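Local coordinates for protein endoglucanase FnCel5A (PDB 3NCO) that probably hydrolyses beta-1,4-glucosidic bonds of cellulose, as a glycoside hydrolase family 5 endoglucanase from Fervidobacterium nodosum, at residues A[184-198]-A[241-255]. Numbering follows the deposited sequence.
Sequences YSYVRELKLVDDKNI and HFKYVSEWAKKNNVP
One water is gripped three ways where W248 meets R188 and L190: it accepts from W248 NE1 at 2.9 Å, in the plane of the indole, and donates to both R188 O and L190 O, the latter at 2.8 Å. Here, in the TIM barrel of this family, the 3-10 segment 184-189 and the loop that runs on into strand 198-204 lie against helix 232-252, which precedes strand 256-261. W248 suits the centre because an indole offers an apolar face and an N-H at its edge: CG2 of V187 sits over the face of its six-membered ring, 3.7 Å from the centroid, while L190 CD2 and L192 CD1 reach its CH2 corner. With CG trans to the backbone N (chi1 -180°), the indole reaches out to the 3-10 segment. A leucine in its place would probably leave the water without its N-H donor and V187 CG2 without the flat face it packs on. L192 CD1 also meets V254 CG1 tip to tip, beyond the Schellman motif, where N253 takes a positive phi. At the other end Y184 and H241 form an offset stack, centroids 4.1 Å apart and planes at 27°; the imidazole is anchored through ND1 to Y204 OH, and H241 CB lies over the Y184 ring, 3.9 Å from its centroid.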
ATOM      1  N   TYR A 184      -7.550   4.694   9.674  1.00 17.01           N
ATOM      2  CA  TYR A 184      -8.844   5.086   9.083  1.00 16.78           C
ATOM      3  C   TYR A 184      -9.371   6.387   9.688  1.00 18.37           C
ATOM      4  O   TYR A 184      -9.963   7.194   8.969  1.00 21.02           O
ATOM      5  CB  TYR A 184      -9.895   3.941   9.232  1.00 17.87           C
ATOM      6  CG  TYR A 184     -10.477   3.956  10.611  1.00 17.63           C
ATOM      7  CD1 TYR A 184     -11.623   4.707  10.885  1.00 22.48           C
ATOM      8  CD2 TYR A 184      -9.821   3.326  11.668  1.00 17.64           C
ATOM      9  CE1 TYR A 184     -12.122   4.810  12.164  1.00 21.97           C
ATOM     10  CE2 TYR A 184     -10.319   3.444  13.003  1.00 22.75           C
ATOM     11  CZ  TYR A 184     -11.487   4.185  13.213  1.00 23.08           C
ATOM     12  OH  TYR A 184     -11.966   4.345  14.498  1.00 25.46           O
ATOM     13  N   SER A 185      -9.139   6.608  10.984  1.00 18.46           N
ATOM     14  CA  SER A 185      -9.803   7.709  11.662  1.00 19.06           C
ATOM     15  C   SER A 185      -9.208   9.054  11.296  1.00 19.22           C
ATOM     16  O   SER A 185      -9.814  10.110  11.624  1.00 22.47           O
ATOM     17  CB  SER A 185      -9.763   7.537  13.167  1.00 20.10           C
ATOM     18  OG  SER A 185      -8.439   7.615  13.632  1.00 22.63           O
ATOM     19  N   TYR A 186      -8.036   9.061  10.667  1.00 17.83           N
ATOM     20  CA  TYR A 186      -7.388  10.322  10.341  1.00 18.52           C
ATOM     21  C   TYR A 186      -7.734  10.795   8.930  1.00 19.23           C
ATOM     22  O   TYR A 186      -7.176  11.755   8.427  1.00 18.45           O
ATOM     23  CB  TYR A 186      -5.860  10.173  10.526  1.00 19.94           C
ATOM     24  CG  TYR A 186      -5.450  10.022  11.955  1.00 20.59           C
ATOM     25  CD1 TYR A 186      -5.056  11.134  12.688  1.00 23.39           C
ATOM     26  CD2 TYR A 186      -5.446   8.764  12.573  1.00 22.66           C
ATOM     27  CE1 TYR A 186      -4.694  11.013  14.024  1.00 19.53           C
ATOM     28  CE2 TYR A 186      -5.063   8.630  13.924  1.00 23.16           C
ATOM     29  CZ  TYR A 186      -4.676   9.764  14.616  1.00 23.12           C
ATOM     30  OH  TYR A 186      -4.292   9.668  15.940  1.00 27.45           O
ATOM     31  N   VAL A 187      -8.669  10.119   8.282  1.00 19.12           N
ATOM     32  CA  VAL A 187      -9.068  10.482   6.933  1.00 20.36           C
ATOM     33  C   VAL A 187      -9.500  11.973   6.863  1.00 20.14           C
ATOM     34  O   VAL A 187      -9.184  12.679   5.911  1.00 21.38           O
ATOM     35  CB  VAL A 187     -10.125   9.466   6.393  1.00 21.22           C
ATOM     36  CG1 VAL A 187     -11.547   9.771   6.922  1.00 21.19           C
ATOM     37  CG2 VAL A 187     -10.084   9.432   4.918  1.00 23.24           C
ATOM     38  N   ARG A 188     -10.149  12.485   7.917  1.00 20.75           N
ATOM     39  CA  ARG A 188     -10.657  13.835   7.897  1.00 22.10           C
ATOM     40  C   ARG A 188      -9.546  14.871   7.964  1.00 20.56           C
ATOM     41  O   ARG A 188      -9.809  16.056   7.790  1.00 22.47           O
ATOM     42  CB  ARG A 188     -11.618  14.049   9.078  1.00 23.15           C
ATOM     43  CG  ARG A 188     -10.955  13.772  10.478  1.00 26.67           C
ATOM     44  CD  ARG A 188     -12.013  13.953  11.597  1.00 29.02           C
ATOM     45  NE  ARG A 188     -11.517  14.043  12.976  1.00 36.01           N
ATOM     46  CZ  ARG A 188     -11.310  13.029  13.841  1.00 40.75           C
ATOM     47  NH1 ARG A 188     -10.886  13.346  15.080  1.00 41.03           N
ATOM     48  NH2 ARG A 188     -11.474  11.719  13.511  1.00 36.86           N
ATOM     49  N   GLU A 189      -8.312  14.454   8.264  1.00 18.94           N
ATOM     50  CA  GLU A 189      -7.220  15.422   8.374  1.00 20.48           C
ATOM     51  C   GLU A 189      -6.610  15.643   7.019  1.00 19.60           C
ATOM     52  O   GLU A 189      -5.842  16.547   6.853  1.00 20.86           O
ATOM     53  CB  GLU A 189      -6.105  14.906   9.321  1.00 20.13           C
ATOM     54  CG  GLU A 189      -6.586  14.433  10.687  1.00 25.08           C
ATOM     55  CD  GLU A 189      -7.066  15.533  11.594  1.00 30.28           C
ATOM     56  OE1 GLU A 189      -6.842  16.735  11.289  1.00 31.79           O
ATOM     57  OE2 GLU A 189      -7.675  15.185  12.635  1.00 31.19           O
ATOM     58  N   LEU A 190      -6.929  14.786   6.053  1.00 19.51           N
ATOM     59  CA  LEU A 190      -6.296  14.891   4.727  1.00 19.99           C
ATOM     60  C   LEU A 190      -6.960  15.997   3.927  1.00 20.81           C
ATOM     61  O   LEU A 190      -8.196  16.016   3.814  1.00 23.49           O
ATOM     62  CB  LEU A 190      -6.440  13.552   4.001  1.00 20.45           C
ATOM     63  CG  LEU A 190      -5.798  13.358   2.644  1.00 22.90           C
ATOM     64  CD1 LEU A 190      -4.283  13.630   2.685  1.00 18.41           C
ATOM     65  CD2 LEU A 190      -6.111  11.927   2.111  1.00 19.81           C
ATOM     66  N   LYS A 191      -6.150  16.925   3.384  1.00 20.18           N
ATOM     67  CA  LYS A 191      -6.649  17.989   2.493  1.00 20.87           C
ATOM     68  C   LYS A 191      -6.330  17.615   1.043  1.00 20.70           C
ATOM     69  O   LYS A 191      -5.161  17.390   0.705  1.00 19.93           O
ATOM     70  CB  LYS A 191      -6.019  19.333   2.849  1.00 21.05           C
ATOM     71  CG  LYS A 191      -6.518  20.429   2.015  1.00 26.03           C
ATOM     72  CD  LYS A 191      -5.613  21.653   2.057  1.00 34.99           C
ATOM     73  CE  LYS A 191      -5.735  22.380   3.382  1.00 38.76           C
ATOM     74  NZ  LYS A 191      -4.790  23.537   3.318  1.00 41.43           N
ATOM     75  N   LEU A 192      -7.361  17.555   0.201  1.00 19.99           N
ATOM     76  CA  LEU A 192      -7.178  17.127  -1.190  1.00 20.52           C
ATOM     77  C   LEU A 192      -6.706  18.298  -2.069  1.00 22.39           C
ATOM     78  O   LEU A 192      -6.478  19.415  -1.571  1.00 26.28           O
ATOM     79  CB  LEU A 192      -8.428  16.399  -1.714  1.00 20.92           C
ATOM     80  CG  LEU A 192      -8.745  15.103  -0.968  1.00 19.03           C
ATOM     81  CD1 LEU A 192      -9.996  14.453  -1.529  1.00 24.21           C
ATOM     82  CD2 LEU A 192      -7.554  14.133  -1.161  1.00 20.10           C
ATOM     83  N   VAL A 193      -6.440  18.025  -3.318  1.00 20.70           N
ATOM     84  CA  VAL A 193      -6.110  19.061  -4.294  1.00 21.11           C
ATOM     85  C   VAL A 193      -7.036  18.818  -5.476  1.00 21.07           C
ATOM     86  O   VAL A 193      -7.682  17.774  -5.549  1.00 20.45           O
ATOM     87  CB  VAL A 193      -4.642  18.976  -4.734  1.00 22.81           C
ATOM     88  CG1 VAL A 193      -3.728  19.341  -3.532  1.00 23.13           C
ATOM     89  CG2 VAL A 193      -4.328  17.628  -5.263  1.00 22.06           C
ATOM     90  N   ASP A 194      -7.130  19.793  -6.359  1.00 20.40           N
ATOM     91  CA  ASP A 194      -8.019  19.666  -7.498  1.00 20.81           C
ATOM     92  C   ASP A 194      -7.313  18.878  -8.573  1.00 20.65           C
ATOM     93  O   ASP A 194      -6.725  19.462  -9.492  1.00 22.52           O
ATOM     94  CB  ASP A 194      -8.368  21.060  -8.029  1.00 20.80           C
ATOM     95  CG  ASP A 194      -9.552  21.024  -9.007  1.00 23.63           C
ATOM     96  OD1 ASP A 194     -10.205  19.955  -9.175  1.00 22.81           O
ATOM     97  OD2 ASP A 194      -9.822  22.068  -9.599  1.00 28.19           O
ATOM     98  N   ASP A 195      -7.348  17.561  -8.461  1.00 20.62           N
ATOM     99  CA  ASP A 195      -6.697  16.694  -9.445  1.00 21.71           C
ATOM    100  C   ASP A 195      -7.667  15.544  -9.592  1.00 22.31           C
ATOM    101  O   ASP A 195      -8.055  14.915  -8.580  1.00 23.60           O
ATOM    102  CB  ASP A 195      -5.331  16.216  -8.905  1.00 20.45           C
ATOM    103  CG  ASP A 195      -4.493  15.456  -9.962  1.00 23.58           C
ATOM    104  OD1 ASP A 195      -4.922  14.420 -10.479  1.00 22.13           O
ATOM    105  OD2 ASP A 195      -3.381  15.896 -10.297  1.00 24.53           O
ATOM    106  N   LYS A 196      -8.005  15.255 -10.847  1.00 24.26           N
ATOM    107  CA  LYS A 196      -8.960  14.189 -11.187  1.00 25.76           C
ATOM    108  C   LYS A 196      -8.378  12.800 -11.295  1.00 24.82           C
ATOM    109  O   LYS A 196      -9.118  11.846 -11.543  1.00 24.42           O
ATOM    110  CB  LYS A 196      -9.714  14.508 -12.487  1.00 28.19           C
ATOM    111  CG  LYS A 196     -10.591  15.769 -12.447  1.00 32.00           C
ATOM    112  CD  LYS A 196     -11.109  16.104 -11.030  1.00 36.88           C
ATOM    113  CE  LYS A 196     -12.107  17.243 -11.080  1.00 43.31           C
ATOM    114  NZ  LYS A 196     -13.296  16.845 -11.892  1.00 43.97           N
ATOM    115  N   ASN A 197      -7.067  12.668 -11.105  1.00 21.23           N
ATOM    116  CA  ASN A 197      -6.471  11.364 -11.223  1.00 20.67           C
ATOM    117  C   ASN A 197      -5.775  10.983  -9.938  1.00 18.84           C
ATOM    118  O   ASN A 197      -4.639  10.478  -9.974  1.00 19.53           O
ATOM    119  CB  ASN A 197      -5.522  11.316 -12.443  1.00 21.98           C
ATOM    120  CG  ASN A 197      -6.295  11.377 -13.749  1.00 25.38           C
ATOM    121  OD1 ASN A 197      -6.220  12.359 -14.482  1.00 29.10           O
ATOM    122  ND2 ASN A 197      -7.054  10.315 -14.025  1.00 29.81           N
ATOM    123  N   ILE A 198      -6.426  11.233  -8.787  1.00 18.21           N
ATOM    124  CA  ILE A 198      -5.906  10.758  -7.503  1.00 16.78           C
ATOM    125  C   ILE A 198      -6.847   9.707  -6.863  1.00 16.00           C
ATOM    126  O   ILE A 198      -8.055   9.715  -7.116  1.00 16.00           O
ATOM    127  CB  ILE A 198      -5.582  11.898  -6.500  1.00 17.73           C
ATOM    128  CG1 ILE A 198      -6.806  12.775  -6.226  1.00 17.20           C
ATOM    129  CG2 ILE A 198      -4.397  12.738  -7.030  1.00 18.51           C
ATOM    130  CD1 ILE A 198      -6.628  13.661  -4.890  1.00 19.36           C
ATOM    131  N   HIS A 241     -16.055   1.688  11.188  1.00 17.18           N
ATOM    132  CA  HIS A 241     -14.801   2.311  10.715  1.00 17.06           C
ATOM    133  C   HIS A 241     -14.839   2.616   9.197  1.00 17.83           C
ATOM    134  O   HIS A 241     -14.431   3.698   8.751  1.00 18.34           O
ATOM    135  CB  HIS A 241     -13.652   1.367  11.018  1.00 17.80           C
ATOM    136  CG  HIS A 241     -13.393   1.205  12.487  1.00 20.25           C
ATOM    137  ND1 HIS A 241     -12.658   0.160  12.995  1.00 21.94           N
ATOM    138  CD2 HIS A 241     -13.768   1.959  13.551  1.00 20.41           C
ATOM    139  CE1 HIS A 241     -12.547   0.298  14.306  1.00 23.78           C
ATOM    140  NE2 HIS A 241     -13.215   1.382  14.669  1.00 24.77           N
ATOM    141  N   PHE A 242     -15.225   1.625   8.406  1.00 18.45           N
ATOM    142  CA  PHE A 242     -15.178   1.761   6.933  1.00 18.32           C
ATOM    143  C   PHE A 242     -16.275   2.715   6.447  1.00 19.07           C
ATOM    144  O   PHE A 242     -16.048   3.487   5.485  1.00 18.52           O
ATOM    145  CB  PHE A 242     -15.352   0.401   6.256  1.00 17.97           C
ATOM    146  CG  PHE A 242     -14.106  -0.432   6.228  1.00 17.21           C
ATOM    147  CD1 PHE A 242     -13.290  -0.568   7.355  1.00 16.66           C
ATOM    148  CD2 PHE A 242     -13.703  -1.024   5.044  1.00 20.78           C
ATOM    149  CE1 PHE A 242     -12.091  -1.335   7.291  1.00 17.95           C
ATOM    150  CE2 PHE A 242     -12.523  -1.762   4.972  1.00 20.20           C
ATOM    151  CZ  PHE A 242     -11.749  -1.944   6.103  1.00 16.90           C
ATOM    152  N   LYS A 243     -17.426   2.692   7.120  1.00 18.80           N
ATOM    153  CA  LYS A 243     -18.486   3.700   6.828  1.00 20.02           C
ATOM    154  C   LYS A 243     -17.992   5.147   7.010  1.00 19.36           C
ATOM    155  O   LYS A 243     -18.299   6.067   6.228  1.00 18.51           O
ATOM    156  CB  LYS A 243     -19.734   3.410   7.647  1.00 20.22           C
ATOM    157  CG  LYS A 243     -20.906   4.381   7.359  1.00 21.83           C
ATOM    158  CD  LYS A 243     -22.142   3.993   8.180  1.00 24.67           C
ATOM    159  CE  LYS A 243     -22.040   4.611   9.550  1.00 29.92           C
ATOM    160  NZ  LYS A 243     -23.288   5.374   9.873  1.00 34.82           N
ATOM    161  N   TYR A 244     -17.224   5.375   8.080  1.00 18.60           N
ATOM    162  CA  TYR A 244     -16.655   6.677   8.287  1.00 19.08           C
ATOM    163  C   TYR A 244     -15.797   7.082   7.092  1.00 18.44           C
ATOM    164  O   TYR A 244     -15.887   8.225   6.621  1.00 19.32           O
ATOM    165  CB  TYR A 244     -15.833   6.655   9.583  1.00 19.03           C
ATOM    166  CG  TYR A 244     -15.177   7.947   9.967  1.00 18.86           C
ATOM    167  CD1 TYR A 244     -15.927   8.986  10.498  1.00 19.91           C
ATOM    168  CD2 TYR A 244     -13.785   8.094   9.892  1.00 17.93           C
ATOM    169  CE1 TYR A 244     -15.335  10.163  10.893  1.00 23.98           C
ATOM    170  CE2 TYR A 244     -13.168   9.341  10.282  1.00 21.83           C
ATOM    171  CZ  TYR A 244     -13.992  10.338  10.785  1.00 22.79           C
ATOM    172  OH  TYR A 244     -13.490  11.554  11.224  1.00 26.59           O
ATOM    173  N   VAL A 245     -14.954   6.161   6.594  1.00 16.89           N
ATOM    174  CA  VAL A 245     -14.099   6.509   5.422  1.00 15.70           C
ATOM    175  C   VAL A 245     -14.952   6.728   4.163  1.00 14.49           C
ATOM    176  O   VAL A 245     -14.679   7.666   3.388  1.00 16.98           O
ATOM    177  CB  VAL A 245     -13.050   5.434   5.164  1.00 15.55           C
ATOM    178  CG1 VAL A 245     -12.164   5.745   3.891  1.00 15.99           C
ATOM    179  CG2 VAL A 245     -12.132   5.275   6.461  1.00 16.66           C
ATOM    180  N   SER A 246     -15.944   5.866   3.973  1.00 15.15           N
ATOM    181  CA  SER A 246     -16.820   5.969   2.836  1.00 15.46           C
ATOM    182  C   SER A 246     -17.582   7.281   2.836  1.00 17.10           C
ATOM    183  O   SER A 246     -17.655   7.969   1.815  1.00 18.35           O
ATOM    184  CB  SER A 246     -17.791   4.772   2.848  1.00 16.27           C
ATOM    185  OG  SER A 246     -18.839   5.004   1.936  1.00 18.23           O
ATOM    186  N   GLU A 247     -18.152   7.675   3.977  1.00 17.18           N
ATOM    187  CA  GLU A 247     -18.854   8.969   3.975  1.00 17.27           C
ATOM    188  C   GLU A 247     -17.909  10.141   3.636  1.00 15.98           C
ATOM    189  O   GLU A 247     -18.270  11.069   2.867  1.00 19.67           O
ATOM    190  CB  GLU A 247     -19.555   9.197   5.331  1.00 16.81           C
ATOM    191  CG  GLU A 247     -20.638   8.137   5.640  1.00 19.77           C
ATOM    192  CD  GLU A 247     -21.258   8.269   7.045  1.00 25.46           C
ATOM    193  OE1 GLU A 247     -20.652   8.946   7.928  1.00 35.36           O
ATOM    194  OE2 GLU A 247     -22.350   7.683   7.279  1.00 32.60           O
ATOM    195  N   TRP A 248     -16.708  10.109   4.198  1.00 15.77           N
ATOM    196  CA  TRP A 248     -15.710  11.142   3.846  1.00 16.23           C
ATOM    197  C   TRP A 248     -15.355  11.145   2.354  1.00 16.52           C
ATOM    198  O   TRP A 248     -15.305  12.211   1.725  1.00 17.47           O
ATOM    199  CB  TRP A 248     -14.439  10.985   4.729  1.00 16.50           C
ATOM    200  CG  TRP A 248     -13.393  11.994   4.430  1.00 17.82           C
ATOM    201  CD1 TRP A 248     -13.229  13.204   5.025  1.00 18.91           C
ATOM    202  CD2 TRP A 248     -12.357  11.891   3.435  1.00 16.60           C
ATOM    203  NE1 TRP A 248     -12.161  13.876   4.465  1.00 17.89           N
ATOM    204  CE2 TRP A 248     -11.594  13.089   3.490  1.00 18.66           C
ATOM    205  CE3 TRP A 248     -11.983  10.887   2.507  1.00 17.77           C
ATOM    206  CZ2 TRP A 248     -10.453  13.320   2.654  1.00 17.35           C
ATOM    207  CZ3 TRP A 248     -10.867  11.129   1.660  1.00 15.94           C
ATOM    208  CH2 TRP A 248     -10.113  12.328   1.754  1.00 18.71           C
ATOM    209  N   ALA A 249     -15.086   9.952   1.811  1.00 16.42           N
ATOM    210  CA  ALA A 249     -14.706   9.868   0.404  1.00 15.92           C
ATOM    211  C   ALA A 249     -15.834  10.349  -0.541  1.00 17.62           C
ATOM    212  O   ALA A 249     -15.550  10.969  -1.597  1.00 16.95           O
ATOM    213  CB  ALA A 249     -14.268   8.472   0.083  1.00 18.10           C
ATOM    214  N   LYS A 250     -17.079  10.006  -0.210  1.00 16.40           N
ATOM    215  CA  LYS A 250     -18.188  10.462  -1.046  1.00 16.90           C
ATOM    216  C   LYS A 250     -18.290  11.992  -0.983  1.00 16.83           C
ATOM    217  O   LYS A 250     -18.585  12.667  -1.988  1.00 18.00           O
ATOM    218  CB  LYS A 250     -19.479   9.841  -0.559  1.00 17.58           C
ATOM    219  CG  LYS A 250     -19.613   8.374  -0.897  1.00 18.40           C
ATOM    220  CD  LYS A 250     -20.787   8.007  -0.052  1.00 23.09           C
ATOM    221  CE  LYS A 250     -21.267   6.656  -0.258  1.00 29.51           C
ATOM    222  NZ  LYS A 250     -22.404   6.666   0.738  1.00 26.24           N
ATOM    223  N   LYS A 251     -18.115  12.546   0.232  1.00 17.15           N
ATOM    224  CA  LYS A 251     -18.207  13.999   0.385  1.00 18.32           C
ATOM    225  C   LYS A 251     -17.106  14.675  -0.392  1.00 17.44           C
ATOM    226  O   LYS A 251     -17.309  15.785  -0.921  1.00 19.43           O
ATOM    227  CB  LYS A 251     -18.127  14.379   1.864  1.00 18.60           C
ATOM    228  CG  LYS A 251     -18.256  15.873   2.106  1.00 22.91           C
ATOM    229  CD  LYS A 251     -18.096  16.224   3.560  1.00 28.29           C
ATOM    230  CE  LYS A 251     -18.245  17.755   3.750  1.00 33.06           C
ATOM    231  NZ  LYS A 251     -19.365  18.306   2.968  1.00 39.19           N
ATOM    232  N   ASN A 252     -15.936  14.011  -0.466  1.00 16.73           N
ATOM    233  CA  ASN A 252     -14.745  14.599  -1.103  1.00 15.82           C
ATOM    234  C   ASN A 252     -14.491  14.122  -2.550  1.00 17.45           C
ATOM    235  O   ASN A 252     -13.492  14.506  -3.222  1.00 17.05           O
ATOM    236  CB  ASN A 252     -13.511  14.412  -0.218  1.00 16.00           C
ATOM    237  CG  ASN A 252     -13.615  15.271   1.036  1.00 16.76           C
ATOM    238  OD1 ASN A 252     -14.068  14.808   2.082  1.00 21.76           O
ATOM    239  ND2 ASN A 252     -13.268  16.520   0.909  1.00 17.40           N
ATOM    240  N   ASN A 253     -15.491  13.373  -3.051  1.00 16.96           N
ATOM    241  CA  ASN A 253     -15.531  12.987  -4.463  1.00 16.26           C
ATOM    242  C   ASN A 253     -14.254  12.282  -4.880  1.00 17.28           C
ATOM    243  O   ASN A 253     -13.693  12.584  -5.934  1.00 18.76           O
ATOM    244  CB  ASN A 253     -15.730  14.249  -5.311  1.00 17.77           C
ATOM    245  CG  ASN A 253     -16.952  15.033  -4.859  1.00 16.40           C
ATOM    246  OD1 ASN A 253     -16.894  16.253  -4.602  1.00 21.01           O
ATOM    247  ND2 ASN A 253     -18.069  14.322  -4.757  1.00 15.55           N
ATOM    248  N   VAL A 254     -13.802  11.341  -4.060  1.00 16.18           N
ATOM    249  CA  VAL A 254     -12.518  10.648  -4.347  1.00 16.69           C
ATOM    250  C   VAL A 254     -12.678   9.138  -4.088  1.00 17.10           C
ATOM    251  O   VAL A 254     -13.399   8.739  -3.174  1.00 15.96           O
ATOM    252  CB  VAL A 254     -11.387  11.289  -3.507  1.00 17.40           C
ATOM    253  CG1 VAL A 254     -11.582  11.004  -2.024  1.00 18.03           C
ATOM    254  CG2 VAL A 254      -9.985  10.919  -4.009  1.00 22.28           C
ATOM    255  N   PRO A 255     -12.017   8.280  -4.913  1.00 16.38           N
ATOM    256  CA  PRO A 255     -12.114   6.841  -4.631  1.00 15.44           C
ATOM    257  C   PRO A 255     -11.147   6.435  -3.525  1.00 16.37           C
ATOM    258  O   PRO A 255     -10.202   7.166  -3.242  1.00 17.46           O
ATOM    259  CB  PRO A 255     -11.626   6.181  -5.924  1.00 15.18           C
ATOM    260  CG  PRO A 255     -11.296   7.260  -6.889  1.00 18.25           C
ATOM    261  CD  PRO A 255     -11.225   8.564  -6.124  1.00 17.60           C
TER
HETATM  262  O   HOH W   1     -10.752  16.345   4.832  1.00 28.36           O